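Local coordinates for protein AlkD2 (Streptococcus mutans, PDB 6M9M) that is of unknown function but binds inosine-5'-monophosphate and belongs to the HEAT-like repeat family of DNA glycosylases, at residues Phe139-Ala151 and Leu169-Glu183. Residues are numbered along the deposited sequence; the frame is centred on the assembly and turned at random.
Sequences FKENPNEAIRRIA and LRDISKKFPDLVKIE
Helix 143-151 packs against two successive helices, 159-175 and 177-185, in the helical stacking of a HEAT-like repeat protein. I147 is the central knob. It enters a hole formed by I172, L179, V180 and E183, in the groove between the two helices. Its CG1 lies beside the backbone N (chi1 -67°), and the chain extends from there so that I147 CD1 reaches L179 CB at 3.7 Å. The other branch, I147 CG2, is anti to the backbone N and meets E183 CG at 3.6 Å. I150 turns both branches to helix 159-175. I150 CD1 meets I172 CD1 tip to tip at 3.6 Å. I150 CG2 packs on L169 CG at 3.7 Å, the two side chains lying alongside each other and pointing opposite ways.

At the start of helix 143-151, P143 lies over one face of the F176 ring. P143 CB stands almost on the ring normal, 4.0 Å from the centroid of F176, a CH-pi contact. P143 CG also presses tightly on L179 CD1, at 3.4 Å. F176 is the N-cap residue of helix 177-185, so this contact sits at the turn between the two helices.

No direct hydrogen bond crosses the interface. One water donates to both N144 OD1 and L179 O, at 2.8 Å each. E183 bends at its second torsion and lays its carboxylate against A151 CB. E183 OE2 accepts a hydrogen bond from W187 NE1.

Helix 143-151 runs nearly antiparallel to segment 169-175, at 152°, and at 34° to segment 177-183. I150 also touches V165 and A168 of helix 159-175. R149 turns to helix 108-115, where it forms a salt bridge with D112.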
ATOM      1  N   PHE A 139      13.976   1.683   7.469  1.00 11.95           N
ATOM      2  CA  PHE A 139      13.168   1.662   8.690  1.00 11.73           C
ATOM      3  C   PHE A 139      13.692   0.658   9.711  1.00 13.70           C
ATOM      4  O   PHE A 139      13.574   0.888  10.926  1.00 15.31           O
ATOM      5  CB  PHE A 139      11.706   1.410   8.338  1.00 11.36           C
ATOM      6  CG  PHE A 139      11.109   2.502   7.498  1.00 10.59           C
ATOM      7  CD1 PHE A 139      11.025   3.792   7.990  1.00 10.98           C
ATOM      8  CD2 PHE A 139      10.681   2.261   6.209  1.00 10.99           C
ATOM      9  CE1 PHE A 139      10.513   4.818   7.212  1.00 11.56           C
ATOM     10  CE2 PHE A 139      10.166   3.279   5.432  1.00 11.44           C
ATOM     11  CZ  PHE A 139      10.080   4.548   5.938  1.00 11.84           C
ATOM     12  N   LYS A 140      14.274  -0.452   9.255  1.00 15.11           N
ATOM     13  CA  LYS A 140      14.809  -1.439  10.183  1.00 17.46           C
ATOM     14  C   LYS A 140      15.926  -0.833  11.020  1.00 17.75           C
ATOM     15  O   LYS A 140      16.032  -1.101  12.223  1.00 19.55           O
ATOM     16  CB  LYS A 140      15.316  -2.653   9.405  1.00 20.43           C
ATOM     17  CG  LYS A 140      16.041  -3.673  10.262  1.00 25.31           C
ATOM     18  CD  LYS A 140      16.200  -5.018   9.557  1.00 30.67           C
ATOM     19  CE  LYS A 140      16.913  -4.924   8.219  1.00 35.01           C
ATOM     20  NZ  LYS A 140      15.983  -4.772   7.053  1.00 37.66           N
ATOM     21  N   GLU A 141      16.759  -0.001  10.403  0.97 16.41           N
ATOM     22  CA  GLU A 141      17.862   0.632  11.105  0.97 17.20           C
ATOM     23  C   GLU A 141      17.462   1.922  11.796  0.97 16.79           C
ATOM     24  O   GLU A 141      18.199   2.397  12.671  0.97 19.07           O
ATOM     25  CB  GLU A 141      19.015   0.921  10.132  0.97 18.00           C
ATOM     26  CG  GLU A 141      19.629  -0.318   9.505  0.97 19.63           C
ATOM     27  CD  GLU A 141      18.807  -0.880   8.365  0.97 21.00           C
ATOM     28  OE1 GLU A 141      18.124  -0.114   7.649  0.97 20.05           O
ATOM     29  OE2 GLU A 141      18.841  -2.117   8.191  0.97 24.50           O
ATOM     30  N   ASN A 142      16.309   2.483  11.429  1.00 16.28           N
ATOM     31  CA  ASN A 142      15.840   3.765  11.949  1.00 16.47           C
ATOM     32  C   ASN A 142      14.370   3.633  12.319  1.00 15.69           C
ATOM     33  O   ASN A 142      13.503   4.275  11.725  1.00 14.93           O
ATOM     34  CB  ASN A 142      16.033   4.863  10.909  1.00 16.99           C
ATOM     35  CG  ASN A 142      17.461   5.018  10.498  1.00 17.26           C
ATOM     36  OD1 ASN A 142      18.236   5.700  11.164  1.00 19.80           O
ATOM     37  ND2 ASN A 142      17.826   4.374   9.414  1.00 16.85           N
ATOM     38  N   PRO A 143      14.055   2.794  13.301  1.00 16.27           N
ATOM     39  CA  PRO A 143      12.641   2.517  13.601  1.00 16.32           C
ATOM     40  C   PRO A 143      11.808   3.736  13.953  1.00 15.17           C
ATOM     41  O   PRO A 143      10.608   3.747  13.663  1.00 14.39           O
ATOM     42  CB  PRO A 143      12.710   1.519  14.765  1.00 17.70           C
ATOM     43  CG  PRO A 143      14.124   1.625  15.313  1.00 19.38           C
ATOM     44  CD  PRO A 143      14.979   2.005  14.140  1.00 18.36           C
ATOM     45  N   ASN A 144      12.385   4.751  14.603  1.00 16.78           N
ATOM     46  CA  ASN A 144      11.602   5.940  14.911  1.00 17.71           C
ATOM     47  C   ASN A 144      11.152   6.673  13.649  1.00 16.92           C
ATOM     48  O   ASN A 144      10.167   7.409  13.694  1.00 17.94           O
ATOM     49  CB  ASN A 144      12.369   6.881  15.842  1.00 21.24           C
ATOM     50  CG  ASN A 144      12.178   6.529  17.314  1.00 23.94           C
ATOM     51  OD1 ASN A 144      11.161   5.961  17.717  1.00 24.95           O
ATOM     52  ND2 ASN A 144      13.155   6.887  18.129  1.00 26.15           N
ATOM     53  N   GLU A 145      11.858   6.504  12.524  1.00 15.72           N
ATOM     54  CA  GLU A 145      11.396   7.137  11.290  1.00 15.15           C
ATOM     55  C   GLU A 145      10.120   6.495  10.762  1.00 14.11           C
ATOM     56  O   GLU A 145       9.368   7.151  10.029  1.00 14.10           O
ATOM     57  CB  GLU A 145      12.479   7.097  10.217  1.00 15.98           C
ATOM     58  CG  GLU A 145      13.717   7.919  10.527  1.00 19.25           C
ATOM     59  CD  GLU A 145      13.470   9.417  10.539  1.00 23.24           C
ATOM     60  OE1 GLU A 145      12.605   9.909   9.788  1.00 24.07           O
ATOM     61  OE2 GLU A 145      14.162  10.116  11.308  1.00 26.80           O
ATOM     62  N   ALA A 146       9.863   5.242  11.133  1.00 13.07           N
ATOM     63  CA  ALA A 146       8.582   4.610  10.854  1.00 12.08           C
ATOM     64  C   ALA A 146       7.555   5.005  11.901  1.00 11.76           C
ATOM     65  O   ALA A 146       6.443   5.408  11.562  1.00 11.62           O
ATOM     66  CB  ALA A 146       8.754   3.093  10.815  1.00 13.52           C
ATOM     67  N   ILE A 147       7.910   4.888  13.183  1.00 12.28           N
ATOM     68  CA  ILE A 147       6.951   5.161  14.251  1.00 12.44           C
ATOM     69  C   ILE A 147       6.393   6.575  14.116  1.00 12.57           C
ATOM     70  O   ILE A 147       5.180   6.796  14.231  1.00 12.48           O
ATOM     71  CB  ILE A 147       7.608   4.921  15.625  1.00 13.35           C
ATOM     72  CG1 ILE A 147       7.914   3.430  15.806  1.00 13.65           C
ATOM     73  CG2 ILE A 147       6.719   5.435  16.745  1.00 14.40           C
ATOM     74  CD1 ILE A 147       8.813   3.130  16.993  1.00 15.40           C
ATOM     75  N   ARG A 148       7.268   7.562  13.882  0.99 12.95           N
ATOM     76  CA  ARG A 148       6.810   8.947  13.824  1.00 14.24           C
ATOM     77  C   ARG A 148       5.838   9.152  12.670  1.00 12.70           C
ATOM     78  O   ARG A 148       4.810   9.829  12.814  1.00 13.38           O
ATOM     79  CB  ARG A 148       7.998   9.908  13.683  1.00 17.31           C
ATOM     80  CG  ARG A 148       7.589  11.373  13.591  1.00 21.63           C
ATOM     81  CD  ARG A 148       8.756  12.300  13.297  0.60 25.39           C
ATOM     82  NE  ARG A 148       9.093  12.349  11.875  0.65 28.59           N
ATOM     83  CZ  ARG A 148      10.188  11.819  11.332  0.66 30.66           C
ATOM     84  NH1 ARG A 148      11.080  11.186  12.081  0.73 30.98           N
ATOM     85  NH2 ARG A 148      10.395  11.930  10.027  0.74 31.63           N
ATOM     86  N   ARG A 149       6.149   8.575  11.512  1.00 11.53           N
ATOM     87  CA  ARG A 149       5.315   8.771  10.334  1.00 11.09           C
ATOM     88  C   ARG A 149       3.947   8.131  10.512  1.00 11.19           C
ATOM     89  O   ARG A 149       2.932   8.711  10.121  1.00 12.24           O
ATOM     90  CB  ARG A 149       6.005   8.179   9.104  1.00 11.05           C
ATOM     91  CG  ARG A 149       7.099   9.069   8.562  1.00 12.07           C
ATOM     92  CD  ARG A 149       7.799   8.427   7.346  1.00 12.65           C
ATOM     93  NE  ARG A 149       8.578   9.436   6.653  1.00 13.66           N
ATOM     94  CZ  ARG A 149       9.802   9.808   7.006  1.00 14.02           C
ATOM     95  NH1 ARG A 149      10.423   9.188   8.005  1.00 14.15           N
ATOM     96  NH2 ARG A 149      10.396  10.792   6.344  1.00 15.19           N
ATOM     97  N   ILE A 150       3.908   6.933  11.086  1.00 11.42           N
ATOM     98  CA  ILE A 150       2.648   6.236  11.292  1.00 11.27           C
ATOM     99  C   ILE A 150       1.822   6.954  12.350  1.00 10.01           C
ATOM    100  O   ILE A 150       0.615   7.194  12.182  1.00 10.77           O
ATOM    101  CB  ILE A 150       2.914   4.773  11.688  1.00 10.72           C
ATOM    102  CG1 ILE A 150       3.609   4.010  10.569  1.00 11.36           C
ATOM    103  CG2 ILE A 150       1.602   4.087  12.058  1.00 11.73           C
ATOM    104  CD1 ILE A 150       4.354   2.764  11.058  1.00 12.29           C
ATOM    105  N   ALA A 151       2.463   7.319  13.467  1.00 11.54           N
ATOM    106  CA  ALA A 151       1.744   7.928  14.586  1.00 11.04           C
ATOM    107  C   ALA A 151       1.158   9.284  14.212  1.00 11.20           C
ATOM    108  O   ALA A 151       0.168   9.703  14.824  1.00 12.27           O
ATOM    109  CB  ALA A 151       2.676   8.053  15.794  1.00 12.70           C
ATOM    110  N   LEU A 169       1.594   0.125  14.083  1.00 10.59           N
ATOM    111  CA  LEU A 169       2.332   0.349  15.320  1.00 10.76           C
ATOM    112  C   LEU A 169       2.387  -0.926  16.159  1.00 11.52           C
ATOM    113  O   LEU A 169       3.406  -1.206  16.799  1.00 12.41           O
ATOM    114  CB  LEU A 169       1.700   1.492  16.113  1.00 12.04           C
ATOM    115  CG  LEU A 169       1.815   2.889  15.506  1.00 12.42           C
ATOM    116  CD1 LEU A 169       0.927   3.868  16.256  1.00 13.48           C
ATOM    117  CD2 LEU A 169       3.251   3.396  15.503  1.00 13.43           C
ATOM    118  N   ARG A 170       1.295  -1.700  16.175  1.00 11.34           N
ATOM    119  CA  ARG A 170       1.277  -2.988  16.868  1.00 11.41           C
ATOM    120  C   ARG A 170       2.359  -3.913  16.331  1.00 11.53           C
ATOM    121  O   ARG A 170       3.068  -4.561  17.115  1.00 12.86           O
ATOM    122  CB  ARG A 170      -0.106  -3.610  16.707  1.00 11.94           C
ATOM    123  CG  ARG A 170      -0.410  -4.818  17.565  1.00 12.19           C
ATOM    124  CD  ARG A 170      -1.756  -5.383  17.154  1.00 13.05           C
ATOM    125  NE  ARG A 170      -2.288  -6.518  17.903  1.00 13.41           N
ATOM    126  CZ  ARG A 170      -3.253  -6.441  18.821  1.00 14.56           C
ATOM    127  NH1 ARG A 170      -3.703  -7.550  19.375  1.00 16.29           N
ATOM    128  NH2 ARG A 170      -3.741  -5.269  19.201  1.00 15.28           N
ATOM    129  N   ASP A 171       2.523  -3.968  14.998  1.00 12.25           N
ATOM    130  CA  ASP A 171       3.597  -4.769  14.419  1.00 12.47           C
ATOM    131  C   ASP A 171       4.945  -4.374  15.030  1.00 12.91           C
ATOM    132  O   ASP A 171       5.752  -5.222  15.443  1.00 13.95           O
ATOM    133  CB  ASP A 171       3.770  -4.486  12.916  1.00 12.26           C
ATOM    134  CG  ASP A 171       2.586  -4.849  12.030  1.00 11.37           C
ATOM    135  OD1 ASP A 171       1.807  -5.779  12.303  1.00 13.27           O
ATOM    136  OD2 ASP A 171       2.521  -4.210  10.940  1.00 11.25           O
ATOM    137  N   ILE A 172       5.227  -3.066  15.022  1.00 12.68           N
ATOM    138  CA  ILE A 172       6.529  -2.554  15.439  1.00 12.22           C
ATOM    139  C   ILE A 172       6.759  -2.824  16.913  1.00 12.94           C
ATOM    140  O   ILE A 172       7.894  -3.090  17.328  1.00 13.93           O
ATOM    141  CB  ILE A 172       6.633  -1.057  15.072  1.00 12.68           C
ATOM    142  CG1 ILE A 172       6.573  -0.878  13.558  1.00 12.86           C
ATOM    143  CG2 ILE A 172       7.915  -0.444  15.618  1.00 13.81           C
ATOM    144  CD1 ILE A 172       6.387   0.566  13.129  1.00 14.79           C
ATOM    145  N   SER A 173       5.701  -2.766  17.721  1.00 12.80           N
ATOM    146  CA  SER A 173       5.837  -2.935  19.157  1.00 13.56           C
ATOM    147  C   SER A 173       6.383  -4.299  19.542  1.00 14.34           C
ATOM    148  O   SER A 173       6.950  -4.434  20.635  1.00 14.18           O
ATOM    149  CB  SER A 173       4.481  -2.754  19.841  1.00 15.14           C
ATOM    150  OG  SER A 173       3.656  -3.897  19.661  1.00 15.54           O
ATOM    151  N   LYS A 174       6.241  -5.307  18.675  1.00 14.04           N
ATOM    152  CA  LYS A 174       6.676  -6.656  19.016  1.00 14.08           C
ATOM    153  C   LYS A 174       8.184  -6.782  18.950  1.00 15.76           C
ATOM    154  O   LYS A 174       8.764  -7.604  19.657  1.00 15.95           O
ATOM    155  CB  LYS A 174       6.008  -7.669  18.089  1.00 15.36           C
ATOM    156  CG  LYS A 174       4.505  -7.715  18.310  1.00 16.93           C
ATOM    157  CD  LYS A 174       3.792  -8.328  17.124  1.00 18.83           C
ATOM    158  CE  LYS A 174       2.306  -8.262  17.289  1.00 17.02           C
ATOM    159  NZ  LYS A 174       1.545  -8.791  16.139  1.00 15.07           N
ATOM    160  N   LYS A 175       8.835  -5.972  18.118  1.00 18.02           N
ATOM    161  CA  LYS A 175      10.284  -5.995  18.014  1.00 20.21           C
ATOM    162  C   LYS A 175      10.945  -4.774  18.634  1.00 21.39           C
ATOM    163  O   LYS A 175      12.117  -4.860  19.028  1.00 24.39           O
ATOM    164  CB  LYS A 175      10.672  -6.129  16.537  1.00 21.68           C
ATOM    165  CG  LYS A 175      11.985  -6.786  16.251  1.00 23.09           C
ATOM    166  CD  LYS A 175      12.191  -6.954  14.780  1.00 21.58           C
ATOM    167  CE  LYS A 175      11.500  -8.170  14.217  1.00 19.49           C
ATOM    168  NZ  LYS A 175      12.147  -8.435  12.899  1.00 17.50           N
ATOM    169  N   PHE A 176      10.216  -3.670  18.786  1.00 20.86           N
ATOM    170  CA  PHE A 176      10.750  -2.438  19.369  1.00 20.96           C
ATOM    171  C   PHE A 176       9.802  -1.950  20.457  1.00 21.23           C
ATOM    172  O   PHE A 176       9.250  -0.841  20.388  1.00 21.12           O
ATOM    173  CB  PHE A 176      10.945  -1.376  18.290  1.00 20.91           C
ATOM    174  CG  PHE A 176      11.885  -1.792  17.201  1.00 20.63           C
ATOM    175  CD1 PHE A 176      13.253  -1.587  17.331  1.00 22.56           C
ATOM    176  CD2 PHE A 176      11.416  -2.408  16.056  1.00 19.64           C
ATOM    177  CE1 PHE A 176      14.117  -1.965  16.321  1.00 23.10           C
ATOM    178  CE2 PHE A 176      12.281  -2.809  15.065  1.00 20.20           C
ATOM    179  CZ  PHE A 176      13.631  -2.581  15.192  1.00 22.18           C
ATOM    180  N   PRO A 177       9.565  -2.778  21.476  1.00 22.80           N
ATOM    181  CA  PRO A 177       8.610  -2.369  22.515  1.00 23.58           C
ATOM    182  C   PRO A 177       9.032  -1.097  23.220  1.00 24.97           C
ATOM    183  O   PRO A 177       8.180  -0.265  23.550  1.00 25.76           O
ATOM    184  CB  PRO A 177       8.549  -3.585  23.453  1.00 23.78           C
ATOM    185  CG  PRO A 177       9.800  -4.364  23.158  1.00 24.25           C
ATOM    186  CD  PRO A 177      10.095  -4.132  21.705  1.00 23.90           C
ATOM    187  N   ASP A 178      10.333  -0.917  23.461  1.00 25.63           N
ATOM    188  CA  ASP A 178      10.788   0.286  24.146  1.00 26.85           C
ATOM    189  C   ASP A 178      10.406   1.540  23.364  1.00 25.56           C
ATOM    190  O   ASP A 178       9.890   2.509  23.928  1.00 27.48           O
ATOM    191  CB  ASP A 178      12.307   0.222  24.380  1.00 30.42           C
ATOM    192  CG  ASP A 178      12.734  -0.959  25.259  1.00 34.25           C
ATOM    193  OD1 ASP A 178      11.949  -1.398  26.117  1.00 35.51           O
ATOM    194  OD2 ASP A 178      13.875  -1.442  25.099  1.00 36.37           O
ATOM    195  N   LEU A 179      10.617   1.530  22.049  1.00 24.28           N
ATOM    196  CA  LEU A 179      10.363   2.738  21.273  1.00 22.99           C
ATOM    197  C   LEU A 179       8.870   3.016  21.131  1.00 21.63           C
ATOM    198  O   LEU A 179       8.450   4.178  21.130  1.00 22.04           O
ATOM    199  CB  LEU A 179      11.002   2.617  19.896  1.00 23.14           C
ATOM    200  CG  LEU A 179      12.519   2.465  19.882  1.00 24.38           C
ATOM    201  CD1 LEU A 179      12.994   2.289  18.451  1.00 24.18           C
ATOM    202  CD2 LEU A 179      13.147   3.677  20.531  1.00 26.09           C
ATOM    203  N   VAL A 180       8.052   1.976  20.970  1.00 20.31           N
ATOM    204  CA  VAL A 180       6.615   2.217  20.851  1.00 19.91           C
ATOM    205  C   VAL A 180       6.059   2.725  22.178  1.00 21.16           C
ATOM    206  O   VAL A 180       5.224   3.637  22.204  1.00 21.71           O
ATOM    207  CB  VAL A 180       5.885   0.973  20.311  1.00 17.74           C
ATOM    208  CG1 VAL A 180       4.376   1.181  20.301  1.00 17.37           C
ATOM    209  CG2 VAL A 180       6.371   0.668  18.896  1.00 17.33           C
ATOM    210  N   LYS A 181       6.538   2.179  23.302  1.00 22.45           N
ATOM    211  CA  LYS A 181       6.102   2.661  24.610  1.00 24.61           C
ATOM    212  C   LYS A 181       6.384   4.152  24.764  1.00 25.39           C
ATOM    213  O   LYS A 181       5.521   4.918  25.202  1.00 26.40           O
ATOM    214  CB  LYS A 181       6.792   1.841  25.702  1.00 26.66           C
ATOM    215  CG  LYS A 181       6.470   2.235  27.140  1.00 28.35           C
ATOM    216  CD  LYS A 181       7.104   1.249  28.133  1.00 29.36           C
ATOM    217  CE  LYS A 181       6.853   1.639  29.585  1.00 31.45           C
ATOM    218  NZ  LYS A 181       7.421   0.626  30.516  1.00 32.91           N
ATOM    219  N   ILE A 182       7.586   4.586  24.390  1.00 25.52           N
ATOM    220  CA  ILE A 182       7.927   6.002  24.482  1.00 26.60           C
ATOM    221  C   ILE A 182       6.986   6.848  23.632  1.00 25.47           C
ATOM    222  O   ILE A 182       6.526   7.911  24.062  1.00 27.51           O
ATOM    223  CB  ILE A 182       9.401   6.216  24.093  1.00 28.59           C
ATOM    224  CG1 ILE A 182      10.317   5.667  25.185  1.00 29.83           C
ATOM    225  CG2 ILE A 182       9.681   7.695  23.836  1.00 29.11           C
ATOM    226  CD1 ILE A 182      11.751   5.541  24.756  1.00 30.79           C
ATOM    227  N   GLU A 183       6.704   6.409  22.405  1.00 23.49           N
ATOM    228  CA  GLU A 183       5.794   7.165  21.553  1.00 22.56           C
ATOM    229  C   GLU A 183       4.407   7.263  22.183  1.00 23.04           C
ATOM    230  O   GLU A 183       3.829   8.351  22.269  1.00 23.45           O
ATOM    231  CB  GLU A 183       5.720   6.508  20.173  1.00 21.28           C
ATOM    232  CG  GLU A 183       4.648   7.076  19.261  1.00 21.59           C
ATOM    233  CD  GLU A 183       4.880   8.524  18.887  1.00 22.58           C
ATOM    234  OE1 GLU A 183       6.055   8.940  18.767  1.00 24.58           O
ATOM    235  OE2 GLU A 183       3.880   9.244  18.713  1.00 22.16           O
TER
HETATM  236  O   HOH W   1       9.830   6.433  20.095  1.00 26.25           O